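Local coordinates for uncharacterized protein (Lodderomyces elongisporus NRRL YB-4239, PDB 4EXJ) that is a URE2-like member of the glutathione S-transferase superfamily whose function is not established, though it probably binds glutathione, at residues L6-T11 with V30-W35; I71-A76 with E98-L103. All coordinates share one frame; numbering follows the deposited sequence.

How the contacts relate
Both contacts belong to the glutathione S-transferase fold but sit at different levels of it. Contact 1 is partly buried and lies within the thioredoxin-like N-terminal domain, pairing the parallel strands 4-8 and 28-32 and the chain that follows each strand. Contact 2 is fully buried and joins that domain, through helix 68-79, to helix 93-120 of the mainly helical C-terminal domain, close to the second subunit. Straight backbone hydrogen bonds and aromatic rings carry the first; leucine side chains edged by two amide ends carry the second. Their centres are about 20 Å apart, and both lean on helix 15-23, contact 1 through M32 and contact 2 through L72.

Contact 1. Residues L6-T11 with V30-W35; sequences LYTGPT and VHMFHW
The backbone N of H31 donates to L6 O at 2.8 Å, the shortest of three backbone bonds between the two segments. T8 then uses both its backbone groups. Its N donates to H31 O at 3.1 Å. Its O receives F33 N at 2.9 Å, with an N-H...O angle of 172°, almost straight. The ladder is parallel, in register L6-V30, Y7-H31, T8-M32. On the face carrying Y7 and H31, the imidazole is swung anti to its own backbone N (chi1 -173°), bringing Y7 CE1 over one of its faces; the two ring planes meet at 49°. The Y7 side chain also packs on W44, Y45 and L48 of helix 43-48, and F33 on W44. On the face of T8 and M32, the methionine chain bends at chi2 and chi3, and SD reaches P10 CD at 3.6 Å while CE meets T8 CG2 at 4.0 Å. Past the strands, P10 centres an inverse gamma turn and sets its CG 3.8 Å from W35 CB. T11 drops CG2 over the face of the five-membered ring of W35, a CH-pi contact 3.6 Å from the ring centroid. T11 OG1 bonds G14 N and T8 OG1 bonds G14 O, tying both threonines to G14, just ahead of helix 15-23; a sulfate ion lies about 4 Å from the T11 side chain. The arrangement is the beta-alpha-beta unit that opens the thioredoxin-like domain of glutathione S-transferases.

Contact 2. Residues I71-A76 with E98-L103; sequences ILLYIA and EQNELL
L73 and L103 each hold CG anti to the carbonyl carbon (chi1 -74° and -70°), which sends their isobutyl ends at one another tip to tip. L103 CD1 comes to 3.5 Å from L73 CG and lies near both L73 methyls. L72, one residue back, adds a looser touch, its CD1 4.3 Å from L103 CD2. Two amides of helix 93-120 also touch L73: N100 crosses it at about a right angle, OD1 3.7 Å from L73 CD1, while the extended Q99 runs past in the opposite direction with NE2 4.1 Å from L73 CD2. The helix segments run roughly antiparallel, at 146°, with axes 11.8 Å apart, so side chains alone span the gap. This is part of the interdomain seam of the glutathione S-transferase fold, where the last helix of the thioredoxin-like domain meets the first long helix of the C-terminal domain. I163 of helix 163-179 packs on both L73 and Q99. Both amides find polar partners outside the two segments: Q99 OE1 receives Y87 N, and N100 ND2 donates to N70 OD1 of the second subunit, whose own N100 packs in turn on L73.

Contact 1. Residues L6-T11 with V30-W35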
loop_
_atom_site.group_PDB
_atom_site.type_symbol
_atom_site.label_atom_id
_atom_site.label_comp_id
_atom_site.label_asym_id
_atom_site.label_seq_id
_atom_site.Cartn_x
_atom_site.Cartn_y
_atom_site.Cartn_z
ATOM N N LEU B 6 20.278 4.295 6.118
ATOM C CA LEU B 6 18.868 4.110 6.437
ATOM C C LEU B 6 18.470 5.013 7.596
ATOM O O LEU B 6 18.919 4.827 8.735
ATOM C CB LEU B 6 18.593 2.648 6.787
ATOM C CG LEU B 6 17.147 2.346 7.211
ATOM C CD1 LEU B 6 16.202 2.426 6.021
ATOM C CD2 LEU B 6 17.135 0.945 7.783
ATOM N N TYR B 7 17.657 6.012 7.302
ATOM C CA TYR B 7 17.087 6.870 8.336
ATOM C C TYR B 7 15.784 6.212 8.764
ATOM O O TYR B 7 14.889 5.985 7.946
ATOM C CB TYR B 7 16.806 8.270 7.821
ATOM C CG TYR B 7 18.060 9.025 7.433
ATOM C CD1 TYR B 7 18.801 9.693 8.401
ATOM C CD2 TYR B 7 18.504 9.055 6.121
ATOM C CE1 TYR B 7 19.948 10.382 8.077
ATOM C CE2 TYR B 7 19.669 9.753 5.778
ATOM C CZ TYR B 7 20.379 10.411 6.771
ATOM O OH TYR B 7 21.528 11.107 6.470
ATOM N N THR B 8 15.685 5.870 10.035
ATOM C CA THR B 8 14.491 5.156 10.465
ATOM C C THR B 8 14.181 5.372 11.938
ATOM O O THR B 8 14.901 6.088 12.636
ATOM C CB THR B 8 14.608 3.650 10.118
ATOM O OG1 THR B 8 13.332 3.009 10.302
ATOM C CG2 THR B 8 15.663 2.958 10.954
ATOM N N GLY B 9 13.098 4.755 12.396
ATOM C CA GLY B 9 12.658 4.876 13.782
ATOM C C GLY B 9 12.188 3.511 14.222
ATOM O O GLY B 9 11.964 2.650 13.396
ATOM N N PRO B 10 12.046 3.303 15.532
ATOM C CA PRO B 10 11.617 1.998 16.042
ATOM C C PRO B 10 10.105 1.816 15.944
ATOM O O PRO B 10 9.394 1.753 16.956
ATOM C CB PRO B 10 12.077 2.050 17.508
ATOM C CG PRO B 10 11.958 3.520 17.853
ATOM C CD PRO B 10 12.427 4.232 16.613
ATOM N N THR B 11 9.606 1.720 14.717
ATOM C CA THR B 11 8.166 1.656 14.498
ATOM C C THR B 11 7.761 0.514 13.560
ATOM O O THR B 11 8.611 -0.215 13.014
ATOM C CB THR B 11 7.662 2.944 13.885
ATOM O OG1 THR B 11 8.247 3.073 12.584
ATOM C CG2 THR B 11 8.065 4.156 14.754
ATOM N N VAL B 30 22.953 2.678 9.664
ATOM C CA VAL B 30 21.651 2.960 10.271
ATOM C C VAL B 30 21.643 4.210 11.136
ATOM O O VAL B 30 22.407 4.320 12.101
ATOM C CB VAL B 30 21.136 1.768 11.109
ATOM C CG1 VAL B 30 19.788 2.108 11.752
ATOM C CG2 VAL B 30 21.026 0.529 10.256
ATOM N N HIS B 31 20.780 5.158 10.781
ATOM C CA HIS B 31 20.583 6.340 11.597
ATOM C C HIS B 31 19.251 6.217 12.303
ATOM O O HIS B 31 18.214 6.575 11.745
ATOM C CB HIS B 31 20.611 7.594 10.724
ATOM C CG HIS B 31 20.572 8.874 11.496
ATOM N ND1 HIS B 31 19.420 9.367 12.068
ATOM C CD2 HIS B 31 21.545 9.774 11.779
ATOM C CE1 HIS B 31 19.684 10.511 12.674
ATOM N NE2 HIS B 31 20.966 10.779 12.514
ATOM N N MET B 32 19.279 5.689 13.526
ATOM C CA MET B 32 18.056 5.470 14.300
ATOM C C MET B 32 17.622 6.731 15.059
ATOM O O MET B 32 18.332 7.206 15.955
ATOM C CB MET B 32 18.244 4.275 15.255
ATOM C CG MET B 32 17.026 3.938 16.116
ATOM S SD MET B 32 15.628 3.279 15.176
ATOM C CE MET B 32 16.216 1.647 14.744
ATOM N N PHE B 33 16.478 7.288 14.686
ATOM C CA PHE B 33 15.925 8.452 15.378
ATOM C C PHE B 33 15.403 8.038 16.745
ATOM O O PHE B 33 14.978 6.895 16.926
ATOM C CB PHE B 33 14.734 9.050 14.609
ATOM C CG PHE B 33 15.102 9.726 13.302
ATOM C CD1 PHE B 33 16.045 10.745 13.263
ATOM C CD2 PHE B 33 14.471 9.362 12.118
ATOM C CE1 PHE B 33 16.373 11.369 12.052
ATOM C CE2 PHE B 33 14.786 9.978 10.919
ATOM C CZ PHE B 33 15.739 10.991 10.887
ATOM N N HIS B 34 15.415 8.974 17.697
ATOM C CA HIS B 34 14.604 8.829 18.906
ATOM C C HIS B 34 13.129 8.893 18.521
ATOM O O HIS B 34 12.775 9.438 17.471
ATOM C CB HIS B 34 14.940 9.922 19.926
ATOM C CG HIS B 34 16.080 9.572 20.835
ATOM N ND1 HIS B 34 17.401 9.727 20.470
ATOM C CD2 HIS B 34 16.094 9.072 22.094
ATOM C CE1 HIS B 34 18.179 9.338 21.463
ATOM N NE2 HIS B 34 17.411 8.935 22.461
ATOM N N TRP B 35 12.262 8.331 19.353
ATOM C CA TRP B 35 10.839 8.296 19.024
ATOM C C TRP B 35 9.947 8.717 20.193
ATOM O O TRP B 35 10.006 8.115 21.266
ATOM C CB TRP B 35 10.428 6.907 18.499
ATOM C CG TRP B 35 9.340 7.003 17.512
ATOM C CD1 TRP B 35 8.029 6.683 17.693
ATOM C CD2 TRP B 35 9.447 7.518 16.176
ATOM N NE1 TRP B 35 7.311 6.952 16.551
ATOM C CE2 TRP B 35 8.161 7.461 15.604
ATOM C CE3 TRP B 35 10.510 8.013 15.410
ATOM C CZ2 TRP B 35 7.903 7.874 14.296
ATOM C CZ3 TRP B 35 10.257 8.419 14.113
ATOM C CH2 TRP B 35 8.968 8.356 13.571
#

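Contact 2. Residues I71-A76 with E98-L103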
loop_
_atom_site.group_PDB
_atom_site.type_symbol
_atom_site.label_atom_id
_atom_site.label_comp_id
_atom_site.label_asym_id
_atom_site.label_seq_id
_atom_site.Cartn_x
_atom_site.Cartn_y
_atom_site.Cartn_z
ATOM N N ILE B 71 11.205 -0.073 0.154
ATOM C CA ILE B 71 12.591 -0.173 0.554
ATOM C C ILE B 71 12.957 -1.645 0.755
ATOM O O ILE B 71 14.046 -2.057 0.396
ATOM C CB ILE B 71 12.857 0.671 1.802
ATOM C CG1 ILE B 71 12.605 2.146 1.459
ATOM C CG2 ILE B 71 14.279 0.416 2.332
ATOM C CD1 ILE B 71 12.491 3.067 2.719
ATOM N N LEU B 72 12.048 -2.447 1.308
ATOM C CA LEU B 72 12.300 -3.881 1.385
ATOM C C LEU B 72 12.689 -4.424 0.015
ATOM O O LEU B 72 13.660 -5.188 -0.119
ATOM C CB LEU B 72 11.075 -4.647 1.927
ATOM C CG LEU B 72 10.888 -4.583 3.447
ATOM C CD1 LEU B 72 9.587 -5.294 3.862
ATOM C CD2 LEU B 72 12.077 -5.173 4.207
ATOM N N LEU B 73 11.891 -4.070 -0.991
ATOM C CA LEU B 73 12.137 -4.541 -2.367
ATOM C C LEU B 73 13.474 -4.038 -2.907
ATOM O O LEU B 73 14.227 -4.789 -3.551
ATOM C CB LEU B 73 10.993 -4.135 -3.296
ATOM C CG LEU B 73 9.726 -4.964 -3.068
ATOM C CD1 LEU B 73 8.453 -4.271 -3.567
ATOM C CD2 LEU B 73 9.926 -6.333 -3.764
ATOM N N TYR B 74 13.765 -2.777 -2.640
ATOM C CA TYR B 74 15.008 -2.170 -3.102
ATOM C C TYR B 74 16.220 -2.837 -2.475
ATOM O O TYR B 74 17.183 -3.152 -3.167
ATOM C CB TYR B 74 15.034 -0.679 -2.795
ATOM C CG TYR B 74 16.366 -0.076 -3.160
ATOM C CD1 TYR B 74 16.587 0.409 -4.443
ATOM C CD2 TYR B 74 17.408 -0.048 -2.237
ATOM C CE1 TYR B 74 17.829 0.948 -4.798
ATOM C CE2 TYR B 74 18.643 0.487 -2.575
ATOM C CZ TYR B 74 18.842 0.982 -3.856
ATOM O OH TYR B 74 20.079 1.502 -4.189
ATOM N N ILE B 75 16.176 -3.059 -1.160
ATOM C CA ILE B 75 17.293 -3.683 -0.459
ATOM C C ILE B 75 17.512 -5.110 -0.930
ATOM O O ILE B 75 18.643 -5.519 -1.174
ATOM C CB ILE B 75 17.115 -3.633 1.070
ATOM C CG1 ILE B 75 17.271 -2.186 1.554
ATOM C CG2 ILE B 75 18.117 -4.577 1.743
ATOM C CD1 ILE B 75 16.778 -1.922 2.989
ATOM N N ALA B 76 16.428 -5.855 -1.104
ATOM C CA ALA B 76 16.545 -7.203 -1.636
ATOM C C ALA B 76 17.176 -7.193 -3.030
ATOM O O ALA B 76 18.121 -7.934 -3.291
ATOM C CB ALA B 76 15.204 -7.904 -1.645
ATOM N N GLU B 98 3.188 -12.967 -6.217
ATOM C CA GLU B 98 2.594 -13.226 -4.895
ATOM C C GLU B 98 3.271 -12.315 -3.871
ATOM O O GLU B 98 2.603 -11.691 -3.032
ATOM C CB GLU B 98 2.774 -14.694 -4.464
ATOM C CG GLU B 98 1.846 -15.704 -5.176
ATOM C CD GLU B 98 2.179 -17.155 -4.867
ATOM O OE1 GLU B 98 2.810 -17.411 -3.816
ATOM O OE2 GLU B 98 1.803 -18.040 -5.678
ATOM N N GLN B 99 4.602 -12.258 -3.937
ATOM C CA GLN B 99 5.399 -11.415 -3.065
ATOM C C GLN B 99 4.978 -9.961 -3.216
ATOM O O GLN B 99 4.760 -9.256 -2.227
ATOM C CB GLN B 99 6.876 -11.600 -3.460
ATOM C CG GLN B 99 7.887 -10.677 -2.846
ATOM C CD GLN B 99 9.254 -11.096 -3.345
ATOM O OE1 GLN B 99 9.839 -12.051 -2.842
ATOM N NE2 GLN B 99 9.740 -10.424 -4.371
ATOM N N ASN B 100 4.848 -9.497 -4.458
ATOM C CA ASN B 100 4.514 -8.089 -4.664
ATOM C C ASN B 100 3.133 -7.751 -4.116
ATOM O O ASN B 100 2.952 -6.727 -3.452
ATOM C CB ASN B 100 4.585 -7.739 -6.151
ATOM C CG ASN B 100 5.252 -6.411 -6.402
ATOM O OD1 ASN B 100 6.404 -6.197 -6.010
ATOM N ND2 ASN B 100 4.562 -5.533 -7.107
ATOM N N GLU B 101 2.143 -8.598 -4.402
ATOM C CA GLU B 101 0.798 -8.291 -3.931
ATOM C C GLU B 101 0.759 -8.298 -2.404
ATOM O O GLU B 101 0.091 -7.453 -1.804
ATOM C CB GLU B 101 -0.263 -9.202 -4.574
ATOM C CG GLU B 101 -0.240 -10.616 -4.127
ATOM C CD GLU B 101 -1.118 -11.525 -4.985
ATOM O OE1 GLU B 101 -1.472 -12.622 -4.502
ATOM O OE2 GLU B 101 -1.445 -11.147 -6.136
ATOM N N LEU B 102 1.449 -9.247 -1.770
ATOM C CA LEU B 102 1.437 -9.282 -0.290
ATOM C C LEU B 102 2.146 -8.113 0.360
ATOM O O LEU B 102 1.752 -7.684 1.455
ATOM C CB LEU B 102 1.963 -10.611 0.264
ATOM C CG LEU B 102 0.960 -11.735 0.006
ATOM C CD1 LEU B 102 1.610 -13.068 0.340
ATOM C CD2 LEU B 102 -0.323 -11.536 0.802
ATOM N N LEU B 103 3.154 -7.551 -0.309
ATOM C CA LEU B 103 3.809 -6.340 0.211
ATOM C C LEU B 103 2.855 -5.135 0.109
ATOM O O LEU B 103 2.788 -4.288 1.017
ATOM C CB LEU B 103 5.107 -6.068 -0.544
ATOM C CG LEU B 103 6.217 -7.080 -0.251
ATOM C CD1 LEU B 103 7.373 -6.850 -1.202
ATOM C CD2 LEU B 103 6.654 -6.955 1.187
#